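PDB 1XKL: salicylic acid-binding protein 2 from Nicotiana tabacum, which hydrolyses methyl salicylate to salicylic acid and methanol, releasing the active hormone that turns on systemic acquired resistance in plant immunity. Local coordinates for residues V203-T208 with I231-A236. Residues are numbered along the deposited sequence; the frame is centred on the assembly and turned at random.
Sequences VYIVCT and IEIKGA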
ATOM      1  N   VAL A 203     -22.789  -4.235  42.310  1.00 14.59           N
ATOM      2  CA  VAL A 203     -24.013  -3.647  41.800  1.00 15.10           C
ATOM      3  C   VAL A 203     -24.059  -3.926  40.304  1.00 16.28           C
ATOM      4  O   VAL A 203     -23.090  -3.657  39.585  1.00 16.66           O
ATOM      5  CB  VAL A 203     -24.030  -2.107  42.044  1.00 13.93           C
ATOM      6  CG1 VAL A 203     -25.322  -1.505  41.527  1.00 15.97           C
ATOM      7  CG2 VAL A 203     -23.867  -1.818  43.526  1.00 13.27           C
ATOM      8  N   TYR A 204     -25.163  -4.487  39.826  1.00 16.27           N
ATOM      9  CA  TYR A 204     -25.271  -4.768  38.405  1.00 16.25           C
ATOM     10  C   TYR A 204     -26.317  -3.873  37.751  1.00 17.08           C
ATOM     11  O   TYR A 204     -27.479  -3.847  38.173  1.00 16.81           O
ATOM     12  CB  TYR A 204     -25.623  -6.248  38.173  1.00 15.96           C
ATOM     13  CG  TYR A 204     -25.300  -6.713  36.771  1.00 15.49           C
ATOM     14  CD1 TYR A 204     -26.041  -6.262  35.683  1.00 17.29           C
ATOM     15  CD2 TYR A 204     -24.221  -7.565  36.526  1.00 16.35           C
ATOM     16  CE1 TYR A 204     -25.716  -6.642  34.387  1.00 18.19           C
ATOM     17  CE2 TYR A 204     -23.884  -7.955  35.227  1.00 14.20           C
ATOM     18  CZ  TYR A 204     -24.633  -7.492  34.166  1.00 15.00           C
ATOM     19  OH  TYR A 204     -24.334  -7.872  32.878  1.00 14.31           O
ATOM     20  N   ILE A 205     -25.896  -3.113  36.742  1.00 15.41           N
ATOM     21  CA  ILE A 205     -26.818  -2.239  36.026  1.00 14.79           C
ATOM     22  C   ILE A 205     -27.162  -2.935  34.729  1.00 15.39           C
ATOM     23  O   ILE A 205     -26.305  -3.145  33.866  1.00 14.17           O
ATOM     24  CB  ILE A 205     -26.200  -0.826  35.722  1.00 13.91           C
ATOM     25  CG1 ILE A 205     -25.795  -0.134  37.020  1.00 15.43           C
ATOM     26  CG2 ILE A 205     -27.216   0.041  35.001  1.00 13.32           C
ATOM     27  CD1 ILE A 205     -25.269   1.296  36.838  1.00 15.02           C
ATOM     28  N   VAL A 206     -28.426  -3.322  34.613  1.00 15.99           N
ATOM     29  CA  VAL A 206     -28.930  -4.025  33.442  1.00 17.36           C
ATOM     30  C   VAL A 206     -29.408  -3.076  32.358  1.00 18.63           C
ATOM     31  O   VAL A 206     -30.102  -2.100  32.642  1.00 20.52           O
ATOM     32  CB  VAL A 206     -30.131  -4.926  33.810  1.00 17.99           C
ATOM     33  CG1 VAL A 206     -30.693  -5.573  32.551  1.00 18.86           C
ATOM     34  CG2 VAL A 206     -29.704  -5.979  34.818  1.00 17.42           C
ATOM     35  N   CYS A 207     -29.045  -3.385  31.115  1.00 18.29           N
ATOM     36  CA  CYS A 207     -29.453  -2.596  29.962  1.00 19.62           C
ATOM     37  C   CYS A 207     -30.420  -3.471  29.162  1.00 21.12           C
ATOM     38  O   CYS A 207     -30.009  -4.296  28.340  1.00 20.43           O
ATOM     39  CB  CYS A 207     -28.222  -2.196  29.134  1.00 18.44           C
ATOM     40  SG  CYS A 207     -27.065  -1.140  30.065  1.00 19.80           S
ATOM     41  N   THR A 208     -31.712  -3.279  29.443  1.00 23.44           N
ATOM     42  CA  THR A 208     -32.807  -4.040  28.842  1.00 23.19           C
ATOM     43  C   THR A 208     -32.773  -4.229  27.335  1.00 23.93           C
ATOM     44  O   THR A 208     -33.231  -5.253  26.834  1.00 26.60           O
ATOM     45  CB  THR A 208     -34.202  -3.430  29.212  1.00 22.95           C
ATOM     46  OG1 THR A 208     -34.425  -2.230  28.462  1.00 25.40           O
ATOM     47  CG2 THR A 208     -34.271  -3.104  30.697  1.00 22.05           C
ATOM     48  N   ILE A 231     -29.725  -2.849  39.401  1.00 27.32           N
ATOM     49  CA  ILE A 231     -30.300  -1.630  38.856  1.00 28.72           C
ATOM     50  C   ILE A 231     -30.633  -1.891  37.400  1.00 29.25           C
ATOM     51  O   ILE A 231     -30.003  -2.727  36.755  1.00 28.86           O
ATOM     52  CB  ILE A 231     -29.299  -0.464  38.918  1.00 29.59           C
ATOM     53  CG1 ILE A 231     -28.818  -0.259  40.357  1.00 31.56           C
ATOM     54  CG2 ILE A 231     -29.942   0.797  38.377  1.00 29.80           C
ATOM     55  CD1 ILE A 231     -29.926   0.013  41.351  1.00 32.27           C
ATOM     56  N   GLU A 232     -31.608  -1.168  36.872  1.00 28.62           N
ATOM     57  CA  GLU A 232     -32.003  -1.355  35.488  1.00 29.61           C
ATOM     58  C   GLU A 232     -32.133  -0.032  34.724  1.00 28.70           C
ATOM     59  O   GLU A 232     -32.652   0.951  35.252  1.00 27.47           O
ATOM     60  CB  GLU A 232     -33.327  -2.119  35.452  1.00 31.92           C
ATOM     61  CG  GLU A 232     -34.010  -2.158  34.097  1.00 36.98           C
ATOM     62  CD  GLU A 232     -35.372  -2.836  34.149  1.00 39.01           C
ATOM     63  OE1 GLU A 232     -35.426  -4.053  34.438  1.00 39.97           O
ATOM     64  OE2 GLU A 232     -36.386  -2.150  33.900  1.00 38.39           O
ATOM     65  N   ILE A 233     -31.631  -0.008  33.491  1.00 27.15           N
ATOM     66  CA  ILE A 233     -31.741   1.179  32.646  1.00 25.43           C
ATOM     67  C   ILE A 233     -32.569   0.782  31.430  1.00 26.00           C
ATOM     68  O   ILE A 233     -32.059   0.183  30.484  1.00 24.05           O
ATOM     69  CB  ILE A 233     -30.364   1.708  32.171  1.00 24.25           C
ATOM     70  CG1 ILE A 233     -29.541   2.192  33.367  1.00 23.27           C
ATOM     71  CG2 ILE A 233     -30.555   2.856  31.191  1.00 24.60           C
ATOM     72  CD1 ILE A 233     -28.198   2.778  32.992  1.00 22.69           C
ATOM     73  N   LYS A 234     -33.857   1.117  31.474  1.00 25.69           N
ATOM     74  CA  LYS A 234     -34.795   0.804  30.396  1.00 26.31           C
ATOM     75  C   LYS A 234     -34.522   1.590  29.124  1.00 24.69           C
ATOM     76  O   LYS A 234     -34.261   2.788  29.174  1.00 27.98           O
ATOM     77  CB  LYS A 234     -36.234   1.096  30.850  1.00 27.59           C
ATOM     78  CG  LYS A 234     -37.068  -0.128  31.194  1.00 29.82           C
ATOM     79  CD  LYS A 234     -37.340  -0.977  29.964  1.00 30.65           C
ATOM     80  CE  LYS A 234     -38.263  -2.160  30.281  1.00 30.97           C
ATOM     81  NZ  LYS A 234     -38.520  -2.992  29.056  1.00 33.56           N
ATOM     82  N   GLY A 235     -34.594   0.905  27.988  1.00 24.60           N
ATOM     83  CA  GLY A 235     -34.387   1.554  26.705  1.00 25.39           C
ATOM     84  C   GLY A 235     -32.948   1.751  26.266  1.00 24.09           C
ATOM     85  O   GLY A 235     -32.694   2.363  25.231  1.00 24.93           O
ATOM     86  N   ALA A 236     -32.004   1.226  27.037  1.00 23.63           N
ATOM     87  CA  ALA A 236     -30.594   1.371  26.701  1.00 21.26           C
ATOM     88  C   ALA A 236     -30.008   0.133  26.034  1.00 21.03           C
ATOM     89  O   ALA A 236     -30.313  -1.005  26.416  1.00 19.30           O
ATOM     90  CB  ALA A 236     -29.798   1.700  27.953  1.00 22.42           C
TER
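Ile-205 and Ile-231 sit side by side on neighbouring parallel strands, a worked example of the beta-alpha-beta crossover at the edge of an alpha/beta-hydrolase sheet, with helix 215-225 as the connection. Three short backbone bonds, Ile-231 N to Tyr-204 O, Val-206 N to Ile-231 O and Ile-233 N to Val-206 O, each 2.7 Å, fix the register. On the face turned to helix 245-258, the CG2 branch of Ile-205 meets the CG1-CD1 end of Ile-233, the two side chains crossing obliquely with CG2 3.5 Å from CD1. Toward the N-terminal end of both segments, CG1 of Val-203 lies against CG1 of Ile-231, and Leu-248 packs on both Ile-205 and Ile-233. Past the bridged residues the strands spread, and Thr-208 is the bump that wedges into the widening between them: its CG2 rests against CG and the carboxylate carbon of Glu-232, while the Lys-234 chain, bent at chi2 (-67°), crosses Thr-208 at about a right angle, its CD 3.5 Å from Thr-208 OG1. Glu-232 itself reaches on to a salt bridge with Arg-219. Cys-207 CB meets Ala-236 O, and the Cys-207 side chain lies about 4 Å from that of Asp-210 of the charge relay, nearest atoms. Within the type II turn 233-236, Gly-235 N donates to Thr-208 OG1 at 3.2 Å.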